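Putative PLP-dependent aminotransferase (Bacillus cereus ATCC 10987, PDB 3JU7) probably transfers amino groups with the cofactor pyridoxal phosphate, as a member of the DegT/DnrJ/EryC1 family of aminotransferases. Local coordinates at residues I5-A10 against S349-E354; Y80-S85 against E101-D106; T91-I96 against Q326-N331; T258-W263 against E354-E359. All blocks are in the same frame, centred on the assembly; numbering follows the deposited sequence.

Contact 1 of 4, residues I5-A10 against S349-E354; sequences IPFLRA and SLPLWE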
loop_
_atom_site.group_PDB
_atom_site.type_symbol
_atom_site.label_atom_id
_atom_site.label_comp_id
_atom_site.label_asym_id
_atom_site.label_seq_id
_atom_site.Cartn_x
_atom_site.Cartn_y
_atom_site.Cartn_z
ATOM N N ILE A 5 -17.448 26.863 4.763
ATOM C CA ILE A 5 -16.247 26.482 5.474
ATOM C C ILE A 5 -16.239 24.954 5.416
ATOM O O ILE A 5 -17.081 24.301 6.022
ATOM C CB ILE A 5 -16.232 27.022 6.907
ATOM C CG1 ILE A 5 -16.129 28.552 6.896
ATOM C CG2 ILE A 5 -15.061 26.433 7.678
ATOM C CD1 ILE A 5 -16.599 29.233 8.223
ATOM N N PRO A 6 -15.341 24.376 4.619
ATOM C CA PRO A 6 -15.287 22.923 4.479
ATOM C C PRO A 6 -14.524 22.271 5.619
ATOM O O PRO A 6 -13.737 22.945 6.285
ATOM C CB PRO A 6 -14.500 22.741 3.210
ATOM C CG PRO A 6 -13.552 23.916 3.236
ATOM C CD PRO A 6 -14.359 25.041 3.765
ATOM N N PHE A 7 -14.733 20.973 5.825
ATOM C CA PHE A 7 -14.122 20.290 6.987
ATOM C C PHE A 7 -12.623 20.155 6.802
ATOM O O PHE A 7 -11.861 20.450 7.717
ATOM C CB PHE A 7 -14.742 18.923 7.307
ATOM C CG PHE A 7 -14.051 18.202 8.444
ATOM C CD1 PHE A 7 -14.246 18.604 9.754
ATOM C CD2 PHE A 7 -13.171 17.146 8.192
ATOM C CE1 PHE A 7 -13.590 17.962 10.800
ATOM C CE2 PHE A 7 -12.510 16.518 9.220
ATOM C CZ PHE A 7 -12.738 16.928 10.541
ATOM N N LEU A 8 -12.206 19.706 5.625
ATOM C CA LEU A 8 -10.798 19.568 5.363
ATOM C C LEU A 8 -10.378 20.413 4.172
ATOM O O LEU A 8 -11.112 20.584 3.212
ATOM C CB LEU A 8 -10.403 18.095 5.197
ATOM C CG LEU A 8 -11.006 17.198 4.112
ATOM C CD1 LEU A 8 -10.419 15.810 4.321
ATOM C CD2 LEU A 8 -12.523 17.112 4.152
ATOM N N ARG A 9 -9.207 21.006 4.300
ATOM C CA ARG A 9 -8.612 21.735 3.231
ATOM C C ARG A 9 -7.113 21.525 3.357
ATOM O O ARG A 9 -6.403 22.321 3.971
ATOM C CB ARG A 9 -8.962 23.217 3.300
ATOM C CG ARG A 9 -8.402 24.004 2.107
ATOM C CD ARG A 9 -8.610 25.484 2.220
ATOM N NE ARG A 9 -8.358 26.130 0.934
ATOM C CZ ARG A 9 -7.153 26.393 0.436
ATOM N NH1 ARG A 9 -6.050 26.080 1.104
ATOM N NH2 ARG A 9 -7.047 26.977 -0.748
ATOM N N ALA A 10 -6.658 20.416 2.783
ATOM C CA ALA A 10 -5.271 20.071 2.785
ATOM C C ALA A 10 -4.474 21.095 1.986
ATOM O O ALA A 10 -4.959 21.636 0.976
ATOM C CB ALA A 10 -5.092 18.688 2.219
ATOM N N SER A 349 -16.157 17.216 15.674
ATOM C CA SER A 349 -14.892 17.513 15.013
ATOM C C SER A 349 -15.037 18.832 14.265
ATOM O O SER A 349 -15.768 18.908 13.279
ATOM C CB SER A 349 -14.507 16.393 14.025
ATOM O OG SER A 349 -14.384 15.130 14.670
ATOM N N LEU A 350 -14.381 19.884 14.742
ATOM C CA LEU A 350 -14.592 21.198 14.152
ATOM C C LEU A 350 -13.461 21.485 13.187
ATOM O O LEU A 350 -12.316 21.069 13.409
ATOM C CB LEU A 350 -14.712 22.298 15.200
ATOM C CG LEU A 350 -15.839 22.179 16.225
ATOM C CD1 LEU A 350 -15.729 23.288 17.275
ATOM C CD2 LEU A 350 -17.198 22.229 15.552
ATOM N N PRO A 351 -13.770 22.206 12.109
ATOM C CA PRO A 351 -12.736 22.394 11.130
ATOM C C PRO A 351 -11.561 23.213 11.620
ATOM O O PRO A 351 -11.709 24.188 12.366
ATOM C CB PRO A 351 -13.454 23.085 9.959
ATOM C CG PRO A 351 -14.787 23.411 10.410
ATOM C CD PRO A 351 -15.094 22.598 11.612
ATOM N N LEU A 352 -10.401 22.793 11.153
ATOM C CA LEU A 352 -9.148 23.456 11.394
ATOM C C LEU A 352 -8.263 23.070 10.221
ATOM O O LEU A 352 -8.159 21.912 9.920
ATOM C CB LEU A 352 -8.551 22.976 12.709
ATOM C CG LEU A 352 -7.356 23.734 13.308
ATOM C CD1 LEU A 352 -7.244 23.416 14.828
ATOM C CD2 LEU A 352 -6.085 23.398 12.602
ATOM N N TRP A 353 -7.694 24.039 9.510
ATOM C CA TRP A 353 -6.768 23.768 8.408
ATOM C C TRP A 353 -5.914 24.994 8.175
ATOM O O TRP A 353 -6.286 26.087 8.607
ATOM C CB TRP A 353 -7.469 23.381 7.095
ATOM C CG TRP A 353 -8.877 23.861 6.933
ATOM C CD1 TRP A 353 -10.008 23.155 7.220
ATOM C CD2 TRP A 353 -9.311 25.137 6.454
ATOM N NE1 TRP A 353 -11.116 23.904 6.942
ATOM C CE2 TRP A 353 -10.719 25.129 6.476
ATOM C CE3 TRP A 353 -8.651 26.279 6.009
ATOM C CZ2 TRP A 353 -11.471 26.210 6.066
ATOM C CZ3 TRP A 353 -9.392 27.352 5.601
ATOM C CH2 TRP A 353 -10.790 27.319 5.636
ATOM N N GLU A 354 -4.778 24.788 7.501
ATOM C CA GLU A 354 -3.829 25.852 7.222
ATOM C C GLU A 354 -4.538 26.901 6.406
ATOM O O GLU A 354 -5.174 26.586 5.407
ATOM C CB GLU A 354 -2.607 25.346 6.433
ATOM C CG GLU A 354 -1.701 24.346 7.192
ATOM C CD GLU A 354 -0.549 23.832 6.316
ATOM O OE1 GLU A 354 0.129 24.665 5.694
ATOM O OE2 GLU A 354 -0.325 22.601 6.233
HETATM O O HOH W 1 -4.610 22.178 6.150
HETATM O O HOH W 2 -5.520 24.651 3.503
#

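Contact 2 of 4, residues Y80-S85 against E101-D106; sequences YALMPS and EPYFID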
loop_
_atom_site.group_PDB
_atom_site.type_symbol
_atom_site.label_atom_id
_atom_site.label_comp_id
_atom_site.label_asym_id
_atom_site.label_seq_id
_atom_site.Cartn_x
_atom_site.Cartn_y
_atom_site.Cartn_z
ATOM N N TYR A 80 -6.592 -12.334 19.707
ATOM C CA TYR A 80 -7.188 -11.001 19.798
ATOM C C TYR A 80 -6.167 -9.851 19.743
ATOM O O TYR A 80 -5.038 -9.962 20.260
ATOM C CB TYR A 80 -7.930 -10.885 21.124
ATOM C CG TYR A 80 -9.039 -11.881 21.316
ATOM C CD1 TYR A 80 -10.172 -11.835 20.519
ATOM C CD2 TYR A 80 -8.982 -12.834 22.309
ATOM C CE1 TYR A 80 -11.202 -12.708 20.708
ATOM C CE2 TYR A 80 -10.001 -13.744 22.480
ATOM C CZ TYR A 80 -11.122 -13.659 21.677
ATOM O OH TYR A 80 -12.171 -14.534 21.820
ATOM N N ALA A 81 -6.592 -8.745 19.144
ATOM C CA ALA A 81 -5.861 -7.469 19.216
ATOM C C ALA A 81 -6.679 -6.560 20.144
ATOM O O ALA A 81 -7.808 -6.182 19.792
ATOM C CB ALA A 81 -5.728 -6.830 17.823
ATOM N N LEU A 82 -6.164 -6.261 21.335
ATOM C CA LEU A 82 -6.904 -5.415 22.303
ATOM C C LEU A 82 -6.666 -3.947 21.904
ATOM O O LEU A 82 -5.516 -3.500 21.780
ATOM C CB LEU A 82 -6.435 -5.664 23.735
ATOM C CG LEU A 82 -6.974 -6.886 24.459
ATOM C CD1 LEU A 82 -6.972 -8.150 23.565
ATOM C CD2 LEU A 82 -6.169 -7.059 25.739
HETATM N N MSE A 83 -7.746 -3.233 21.622
HETATM C CA MSE A 83 -7.664 -1.857 21.155
HETATM C C MSE A 83 -8.927 -1.105 21.549
HETATM O O MSE A 83 -9.936 -1.692 21.876
HETATM C CB MSE A 83 -7.515 -1.812 19.629
HETATM C CG MSE A 83 -8.691 -2.486 18.910
HETATM SE SE MSE A 83 -8.605 -2.476 16.975
HETATM C CE MSE A 83 -6.994 -3.500 16.708
ATOM N N PRO A 84 -8.884 0.210 21.477
ATOM C CA PRO A 84 -10.115 0.959 21.675
ATOM C C PRO A 84 -11.074 0.801 20.499
ATOM O O PRO A 84 -10.626 0.508 19.381
ATOM C CB PRO A 84 -9.622 2.393 21.749
ATOM C CG PRO A 84 -8.382 2.384 20.881
ATOM C CD PRO A 84 -7.718 1.095 21.280
ATOM N N SER A 85 -12.376 0.962 20.762
ATOM C CA SER A 85 -13.389 1.109 19.714
ATOM C C SER A 85 -13.312 2.536 19.165
ATOM O O SER A 85 -13.488 2.789 17.955
ATOM C CB SER A 85 -14.787 0.861 20.289
ATOM O OG SER A 85 -15.801 1.177 19.355
ATOM N N GLU A 101 -8.824 -11.038 15.758
ATOM C CA GLU A 101 -10.102 -10.428 16.027
ATOM C C GLU A 101 -9.834 -9.207 16.889
ATOM O O GLU A 101 -9.121 -9.292 17.884
ATOM C CB GLU A 101 -11.012 -11.376 16.804
ATOM C CG GLU A 101 -11.528 -12.503 16.006
ATOM C CD GLU A 101 -12.631 -13.267 16.734
ATOM O OE1 GLU A 101 -13.244 -12.745 17.696
ATOM O OE2 GLU A 101 -12.882 -14.396 16.324
ATOM N N PRO A 102 -10.404 -8.065 16.525
ATOM C CA PRO A 102 -10.338 -7.001 17.509
ATOM C C PRO A 102 -11.115 -7.419 18.763
ATOM O O PRO A 102 -12.074 -8.213 18.686
ATOM C CB PRO A 102 -11.017 -5.820 16.801
ATOM C CG PRO A 102 -10.897 -6.162 15.302
ATOM C CD PRO A 102 -11.017 -7.642 15.259
ATOM N N TYR A 103 -10.636 -6.938 19.906
ATOM C CA TYR A 103 -11.315 -7.051 21.199
ATOM C C TYR A 103 -11.330 -5.644 21.808
ATOM O O TYR A 103 -10.279 -5.117 22.237
ATOM C CB TYR A 103 -10.580 -8.009 22.113
ATOM C CG TYR A 103 -11.414 -8.562 23.275
ATOM C CD1 TYR A 103 -12.018 -7.723 24.217
ATOM C CD2 TYR A 103 -11.594 -9.933 23.415
ATOM C CE1 TYR A 103 -12.747 -8.243 25.273
ATOM C CE2 TYR A 103 -12.335 -10.453 24.462
ATOM C CZ TYR A 103 -12.902 -9.611 25.377
ATOM O OH TYR A 103 -13.635 -10.180 26.389
ATOM N N PHE A 104 -12.512 -5.019 21.826
ATOM C CA PHE A 104 -12.568 -3.601 22.155
ATOM C C PHE A 104 -12.583 -3.329 23.670
ATOM O O PHE A 104 -13.302 -4.001 24.437
ATOM C CB PHE A 104 -13.772 -2.943 21.492
ATOM C CG PHE A 104 -13.764 -2.988 19.996
ATOM C CD1 PHE A 104 -12.791 -2.312 19.265
ATOM C CD2 PHE A 104 -14.744 -3.672 19.307
ATOM C CE1 PHE A 104 -12.803 -2.330 17.885
ATOM C CE2 PHE A 104 -14.752 -3.695 17.923
ATOM C CZ PHE A 104 -13.775 -3.032 17.216
ATOM N N ILE A 105 -11.807 -2.306 24.064
ATOM C CA ILE A 105 -11.595 -1.905 25.448
ATOM C C ILE A 105 -12.107 -0.453 25.594
ATOM O O ILE A 105 -11.741 0.447 24.790
ATOM C CB ILE A 105 -10.063 -1.962 25.791
ATOM C CG1 ILE A 105 -9.458 -3.328 25.414
ATOM C CG2 ILE A 105 -9.730 -1.552 27.289
ATOM C CD1 ILE A 105 -10.105 -4.546 26.042
ATOM N N ASP A 106 -12.888 -0.205 26.651
ATOM C CA ASP A 106 -13.395 1.137 26.936
ATOM C C ASP A 106 -12.296 2.198 27.142
ATOM O O ASP A 106 -11.144 1.872 27.476
ATOM C CB ASP A 106 -14.247 1.107 28.180
ATOM C CG ASP A 106 -15.391 2.089 28.119
ATOM O OD1 ASP A 106 -15.674 2.638 27.011
ATOM O OD2 ASP A 106 -16.029 2.258 29.178
HETATM O O HOH W 3 -13.189 2.148 23.241
#

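Contact 3 of 4, residues T91-I96 against Q326-N331; sequences TPLAAI and QVLFRN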
loop_
_atom_site.group_PDB
_atom_site.type_symbol
_atom_site.label_atom_id
_atom_site.label_comp_id
_atom_site.label_asym_id
_atom_site.label_seq_id
_atom_site.Cartn_x
_atom_site.Cartn_y
_atom_site.Cartn_z
ATOM N N THR A 91 -7.582 0.873 12.225
ATOM C CA THR A 91 -6.940 0.097 13.304
ATOM C C THR A 91 -7.511 -1.302 13.403
ATOM O O THR A 91 -6.756 -2.267 13.352
ATOM C CB THR A 91 -7.004 0.790 14.691
ATOM O OG1 THR A 91 -6.691 2.177 14.539
ATOM C CG2 THR A 91 -6.021 0.125 15.684
ATOM N N PRO A 92 -8.843 -1.447 13.560
ATOM C CA PRO A 92 -9.292 -2.852 13.578
ATOM C C PRO A 92 -9.116 -3.588 12.224
ATOM O O PRO A 92 -8.870 -4.804 12.193
ATOM C CB PRO A 92 -10.780 -2.754 13.982
ATOM C CG PRO A 92 -11.199 -1.310 13.659
ATOM C CD PRO A 92 -9.924 -0.508 13.865
ATOM N N LEU A 93 -9.265 -2.877 11.110
ATOM C CA LEU A 93 -9.040 -3.505 9.798
ATOM C C LEU A 93 -7.639 -4.066 9.699
ATOM O O LEU A 93 -7.437 -5.182 9.189
ATOM C CB LEU A 93 -9.283 -2.519 8.662
ATOM C CG LEU A 93 -10.755 -2.134 8.484
ATOM C CD1 LEU A 93 -10.821 -0.963 7.542
ATOM C CD2 LEU A 93 -11.680 -3.339 8.073
ATOM N N ALA A 94 -6.665 -3.299 10.188
ATOM C CA ALA A 94 -5.285 -3.765 10.154
ATOM C C ALA A 94 -5.175 -5.116 10.901
ATOM O O ALA A 94 -4.516 -6.036 10.401
ATOM C CB ALA A 94 -4.370 -2.739 10.729
ATOM N N ALA A 95 -5.884 -5.258 12.041
ATOM C CA ALA A 95 -5.788 -6.469 12.864
ATOM C C ALA A 95 -6.428 -7.674 12.154
ATOM O O ALA A 95 -5.880 -8.793 12.151
ATOM C CB ALA A 95 -6.433 -6.266 14.265
ATOM N N ILE A 96 -7.592 -7.421 11.572
ATOM C CA ILE A 96 -8.366 -8.427 10.886
ATOM C C ILE A 96 -7.558 -8.984 9.691
ATOM O O ILE A 96 -7.586 -10.170 9.451
ATOM C CB ILE A 96 -9.731 -7.840 10.387
ATOM C CG1 ILE A 96 -10.613 -7.467 11.560
ATOM C CG2 ILE A 96 -10.440 -8.822 9.514
ATOM C CD1 ILE A 96 -11.891 -6.655 11.184
ATOM N N GLN A 326 -20.021 0.409 14.098
ATOM C CA GLN A 326 -20.037 0.297 12.636
ATOM C C GLN A 326 -20.273 -1.125 12.201
ATOM O O GLN A 326 -19.845 -2.081 12.873
ATOM C CB GLN A 326 -18.737 0.810 12.023
ATOM C CG GLN A 326 -18.615 2.260 12.238
ATOM C CD GLN A 326 -17.388 2.874 11.659
ATOM O OE1 GLN A 326 -16.919 2.505 10.591
ATOM N NE2 GLN A 326 -16.875 3.852 12.358
ATOM N N VAL A 327 -20.958 -1.256 11.068
ATOM C CA VAL A 327 -21.433 -2.549 10.584
ATOM C C VAL A 327 -20.365 -3.626 10.666
ATOM O O VAL A 327 -20.597 -4.713 11.187
ATOM C CB VAL A 327 -21.967 -2.416 9.138
ATOM C CG1 VAL A 327 -22.155 -3.807 8.460
ATOM C CG2 VAL A 327 -23.261 -1.597 9.149
ATOM N N LEU A 328 -19.160 -3.349 10.194
ATOM C CA LEU A 328 -18.202 -4.458 10.071
ATOM C C LEU A 328 -17.739 -5.013 11.401
ATOM O O LEU A 328 -17.335 -6.145 11.481
ATOM C CB LEU A 328 -16.993 -4.060 9.243
ATOM C CG LEU A 328 -16.247 -5.230 8.625
ATOM C CD1 LEU A 328 -17.032 -5.786 7.438
ATOM C CD2 LEU A 328 -14.817 -4.770 8.209
ATOM N N PHE A 329 -17.786 -4.222 12.460
ATOM C CA PHE A 329 -17.161 -4.604 13.712
ATOM C C PHE A 329 -18.119 -4.884 14.853
ATOM O O PHE A 329 -17.691 -5.056 15.979
ATOM C CB PHE A 329 -16.232 -3.473 14.142
ATOM C CG PHE A 329 -15.343 -2.963 13.051
ATOM C CD1 PHE A 329 -14.318 -3.757 12.569
ATOM C CD2 PHE A 329 -15.521 -1.699 12.522
ATOM C CE1 PHE A 329 -13.487 -3.299 11.615
ATOM C CE2 PHE A 329 -14.670 -1.210 11.545
ATOM C CZ PHE A 329 -13.674 -2.019 11.051
ATOM N N ARG A 330 -19.411 -4.904 14.581
ATOM C CA ARG A 330 -20.433 -4.999 15.642
ATOM C C ARG A 330 -20.362 -6.247 16.468
ATOM O O ARG A 330 -20.822 -6.259 17.566
ATOM C CB ARG A 330 -21.825 -5.106 15.034
ATOM C CG ARG A 330 -22.404 -3.865 14.524
ATOM C CD ARG A 330 -23.568 -4.281 13.642
ATOM N NE ARG A 330 -24.402 -3.173 13.171
ATOM C CZ ARG A 330 -25.292 -3.305 12.187
ATOM N NH1 ARG A 330 -25.470 -4.488 11.569
ATOM N NH2 ARG A 330 -26.015 -2.260 11.814
ATOM N N ASN A 331 -19.921 -7.337 15.873
ATOM C CA ASN A 331 -19.958 -8.597 16.553
ATOM C C ASN A 331 -18.646 -9.006 17.205
ATOM O O ASN A 331 -18.586 -10.068 17.737
ATOM C CB ASN A 331 -20.456 -9.667 15.585
ATOM C CG ASN A 331 -21.923 -9.437 15.187
ATOM O OD1 ASN A 331 -22.663 -8.714 15.861
ATOM N ND2 ASN A 331 -22.333 -10.039 14.082
#

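Contact 4 of 4, residues T258-W263 against E354-E359; sequences TRISEW and EGMTKE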
loop_
_atom_site.group_PDB
_atom_site.type_symbol
_atom_site.label_atom_id
_atom_site.label_comp_id
_atom_site.label_asym_id
_atom_site.label_seq_id
_atom_site.Cartn_x
_atom_site.Cartn_y
_atom_site.Cartn_z
ATOM N N THR A 258 -0.868 25.561 15.558
ATOM C CA THR A 258 -0.911 25.946 16.954
ATOM C C THR A 258 -1.652 27.260 17.110
ATOM O O THR A 258 -2.506 27.375 17.955
ATOM C CB THR A 258 0.465 26.042 17.549
ATOM O OG1 THR A 258 1.127 24.784 17.373
ATOM C CG2 THR A 258 0.356 26.384 19.045
ATOM N N ARG A 259 -1.360 28.235 16.255
ATOM C CA ARG A 259 -2.050 29.518 16.305
ATOM C C ARG A 259 -3.546 29.348 16.206
ATOM O O ARG A 259 -4.271 29.969 16.966
ATOM C CB ARG A 259 -1.623 30.446 15.168
ATOM C CG ARG A 259 -0.359 31.227 15.449
ATOM C CD ARG A 259 -0.472 32.700 15.007
ATOM N NE ARG A 259 -1.104 32.856 13.691
ATOM C CZ ARG A 259 -0.506 32.642 12.516
ATOM N NH1 ARG A 259 0.766 32.255 12.451
ATOM N NH2 ARG A 259 -1.188 32.824 11.387
ATOM N N ILE A 260 -4.006 28.544 15.245
ATOM C CA ILE A 260 -5.449 28.346 15.042
ATOM C C ILE A 260 -6.070 27.665 16.273
ATOM O O ILE A 260 -7.138 28.070 16.747
ATOM C CB ILE A 260 -5.749 27.565 13.755
ATOM C CG1 ILE A 260 -5.282 28.360 12.540
ATOM C CG2 ILE A 260 -7.218 27.325 13.603
ATOM C CD1 ILE A 260 -5.159 27.506 11.295
ATOM N N SER A 261 -5.366 26.680 16.818
ATOM C CA SER A 261 -5.797 26.024 18.064
ATOM C C SER A 261 -5.940 27.009 19.223
ATOM O O SER A 261 -6.963 27.003 19.909
ATOM C CB SER A 261 -4.816 24.927 18.489
ATOM O OG SER A 261 -4.770 23.878 17.539
ATOM N N GLU A 262 -4.899 27.829 19.427
ATOM C CA GLU A 262 -4.899 28.886 20.434
ATOM C C GLU A 262 -6.127 29.780 20.249
ATOM O O GLU A 262 -6.805 30.111 21.226
ATOM C CB GLU A 262 -3.629 29.770 20.335
ATOM C CG GLU A 262 -2.254 29.102 20.677
ATOM C CD GLU A 262 -1.069 30.077 20.495
ATOM O OE1 GLU A 262 -1.258 31.287 20.745
ATOM O OE2 GLU A 262 0.049 29.654 20.107
ATOM N N TRP A 263 -6.408 30.185 19.009
ATOM C CA TRP A 263 -7.570 31.030 18.740
ATOM C C TRP A 263 -8.875 30.329 19.137
ATOM O O TRP A 263 -9.806 30.930 19.693
ATOM C CB TRP A 263 -7.659 31.404 17.260
ATOM C CG TRP A 263 -6.660 32.387 16.787
ATOM C CD1 TRP A 263 -6.046 33.363 17.526
ATOM C CD2 TRP A 263 -6.197 32.557 15.438
ATOM N NE1 TRP A 263 -5.218 34.097 16.729
ATOM C CE2 TRP A 263 -5.292 33.630 15.443
ATOM C CE3 TRP A 263 -6.467 31.909 14.228
ATOM C CZ2 TRP A 263 -4.638 34.059 14.291
ATOM C CZ3 TRP A 263 -5.816 32.330 13.090
ATOM C CH2 TRP A 263 -4.908 33.386 13.126
ATOM N N GLU A 354 -4.778 24.788 7.501
ATOM C CA GLU A 354 -3.829 25.852 7.222
ATOM C C GLU A 354 -4.538 26.901 6.406
ATOM O O GLU A 354 -5.174 26.586 5.407
ATOM C CB GLU A 354 -2.607 25.346 6.433
ATOM C CG GLU A 354 -1.701 24.346 7.192
ATOM C CD GLU A 354 -0.549 23.832 6.316
ATOM O OE1 GLU A 354 0.129 24.665 5.694
ATOM O OE2 GLU A 354 -0.325 22.601 6.233
ATOM N N GLY A 355 -4.450 28.139 6.847
ATOM C CA GLY A 355 -5.087 29.232 6.156
ATOM C C GLY A 355 -6.302 29.686 6.891
ATOM O O GLY A 355 -6.769 30.772 6.648
HETATM N N MSE A 356 -6.836 28.881 7.798
HETATM C CA MSE A 356 -7.967 29.366 8.589
HETATM C C MSE A 356 -7.645 30.699 9.307
HETATM O O MSE A 356 -6.637 30.804 9.994
HETATM C CB MSE A 356 -8.396 28.324 9.599
HETATM C CG MSE A 356 -9.770 28.628 10.154
HETATM SE SE MSE A 356 -10.432 27.117 11.072
HETATM C CE MSE A 356 -10.965 26.030 9.602
ATOM N N THR A 357 -8.490 31.713 9.134
ATOM C CA THR A 357 -8.283 33.022 9.772
ATOM C C THR A 357 -8.970 33.105 11.129
ATOM O O THR A 357 -9.932 32.372 11.394
ATOM C CB THR A 357 -8.899 34.140 8.921
ATOM O OG1 THR A 357 -10.248 33.778 8.616
ATOM C CG2 THR A 357 -8.116 34.360 7.595
ATOM N N LYS A 358 -8.517 34.024 11.979
ATOM C CA LYS A 358 -9.155 34.188 13.280
ATOM C C LYS A 358 -10.644 34.498 13.132
ATOM O O LYS A 358 -11.474 34.066 13.955
ATOM C CB LYS A 358 -8.475 35.272 14.105
ATOM C CG LYS A 358 -8.959 35.325 15.542
ATOM C CD LYS A 358 -8.092 36.224 16.420
ATOM C CE LYS A 358 -8.475 36.116 17.898
ATOM N NZ LYS A 358 -7.390 36.613 18.807
ATOM N N GLU A 359 -10.995 35.236 12.087
ATOM C CA GLU A 359 -12.407 35.551 11.857
ATOM C C GLU A 359 -13.190 34.292 11.466
ATOM O O GLU A 359 -14.371 34.188 11.773
ATOM C CB GLU A 359 -12.630 36.718 10.858
ATOM C CG GLU A 359 -11.878 36.631 9.512
ATOM C CD GLU A 359 -10.445 37.234 9.528
ATOM O OE1 GLU A 359 -10.032 37.785 10.579
ATOM O OE2 GLU A 359 -9.742 37.162 8.478
#

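Contact 1 of 4, residues I5-A10 against S349-E354
The indole of Trp353 carries Arg9 on one face and two carbonyl oxygens, of Pro6 and Phe7, along its edge. Here the N-terminal arm, 5-10, lies along the chain that leaves strand 347-350 in the C-terminal part of what is, for this family, a fold type I aminotransferase. Arg9 CB stands 3.8 Å from the centroid of the five-membered ring of Trp353, a CH-pi contact. With CG anti to the backbone N (chi1 -176°) and the chain extended to NE, the arginine passes over the benzo rim, CD 3.9 Å from Trp353 CE3 and CZ3. At the edge, Trp353 NE1 donates to Pro6 O (2.9 Å, N-H...O angle 149°), the Phe7 N-H of the same peptide being taken by Glu314. Phe7 O lies in the indole plane, 3.3 Å from Trp353 CD1. The Phe7 ring likewise offers an edge, CE1 being 3.4 Å from Ser349 O. Between the two rings, compact Pro351 sets its CB against the carbonyl oxygens of Pro6 and Phe7, and Ile5 CG2 packs on both Pro351 and Trp353. Helix 358-368 touches Ile5 and Pro351 too, while Arg9 also packs on His29 of the second subunit. Past the indole, solvent completes the join: one water donates to Arg9 O (2.8 Å) and accepts from Glu354 N (2.9 Å).

Contact 2 of 4, residues Y80-S85 against E101-D106
Tyr80 and Tyr103 form a T-shaped pair between neighbouring parallel strands, and the Tyr80 side chain can be traced through it. Its CB lies 3.8 Å from Glu101 O and 4.0 Å from Tyr103 CB. From there the ring, turned with CG beside the backbone N (chi1 -60°), presents its face to the edge of Tyr103: CD2 of that residue sits over the centre of the Tyr80 ring, 3.7 Å from Tyr80 CD1, with the two planes at 89°. That CD2 also touches Tyr80 CG, CE1 and CZ. Farther out, Tyr80 CE1 meets Glu101 OE1 at 3.6 Å, the carboxylate coming to the ring's edge, where the partly positive C-H groups suit it. Tyr103 OH bonds to Lys122.

Between the backbones, Ala81 N bonds to Glu101 O (2.9 Å), Tyr103 N to Ala81 O, Met83 N to Tyr103 O (3.2 Å) and Ile105 N to Met83 O. Pro102 costs no bond here, because its nitrogen faces away from strand 80-84. Beyond Met83 a water takes over, linking Ser85 N to Ile105 O.

On the other side of the sheet, selenomethionine Met83 lies beside Pro102 and Phe104, its SE an oblique Met-aromatic neighbour of the Phe104 ring. Helix 90-97 covers Ala81, Met83 and Pro102, while helix 116-126 packs on Leu82 and Ile105. Strand 80-84, helix 90-97 and strand 101-105 thus make a classic beta-alpha-beta crossover.

Contact 3 of 4, residues T91-I96 against Q326-N331
Phe329 meets helix 90-97 by two kinds of contact, one over its ring face and the other mainly around its rim. The first is CH-pi: Pro92 CG lies 3.9 Å from the centroid of the Phe329 ring, 22° off the normal. Proline suits this place twice over, since its compact, rigid ring offers C-H groups that pack well on an aromatic face, and in the first turn of a helix its missing N-H costs no bond. Leu328 CB of the same loop covers the opposite face, so the phenyl group is held between proline and leucine.

The second kind is plain apolar packing. Pro92 CB is 3.6 Å from Phe329 CE1, Ile96 CD1 approaches the ring's edge, 3.7 Å from the same Phe329 CE1, and Leu93 CD2 comes within 3.8 Å of Phe329 CZ. The same Leu93 methyl presses on Leu328 CD2 at 3.5 Å, tighter than usual for two methyls. Residues 92, 93 and 96 share one side of the helix, which puts all three at the loop.

Several polar groups of the loop bond to partners off the interface. Phe329 N turns back to Gln326 O (3.0 Å), and Gln326 and Val327 bond respectively to Cys226 and Glu225 of the second subunit. With no hydrogen bond across it, the helix-loop contact depends on shape and hydrophobic burial; bonds to the second subunit supply directional anchoring for the loop.

Contact 4 of 4, residues T258-W263 against E354-E359
Ile260 and Trp263, three residues apart on one side of helix 250-270, face Met356 and Lys358, with CA atoms 7.0 Å apart for Ile260 and Met356 and 6.5 Å for Trp263 and Lys358. The chain turns at Gly355, whose positive phi (105°) would drive a CB against the carbonyl O of Glu354. Trp263 is sandwiched: its own helix places Arg259 O over one face, while the other takes a CH-pi contact from Lys358 CB, 3.7 Å from the centroid of the six-membered ring. The lysine is extended, with CG anti to the backbone N (chi1 -171°), which carries CD along the indole to 3.6 Å from Trp263 NE1; its aliphatic length suits a partly exposed tryptophan. Met356 O comes to the ring's edge, 3.5 Å from Trp263 CZ3. Deeper in, Ile260 CD1 packs on selenomethionine Met356 CB at 3.7 Å. Thr357 OG1 bonds to Ile360 N: this is a helix N-cap, with the start of helix 358-368 docked against helix 250-270.

The four contacts fall into two pairs on different parts of the chain. Contacts 2 and 3 share one beta-alpha-beta unit: the helix of contact 3 covers one face of the sheet of contact 2, Met83 and Pro102 meeting Pro92, and both are buried. Contacts 1 and 4 share Glu354 and touch where Leu352 packs on Ile260; contact 1 is mostly buried, contact 4 only partly. Contacts 2 and 4 lie on opposite sides of the chain's centre, their centres 35 Å apart. Chemistry follows place: backbone bonds dominate contact 2, contact 1 adds an indole bond and waters, and contacts 3 and 4 have no hydrogen bonds across. Contacts 1 and 3 also reach the second subunit.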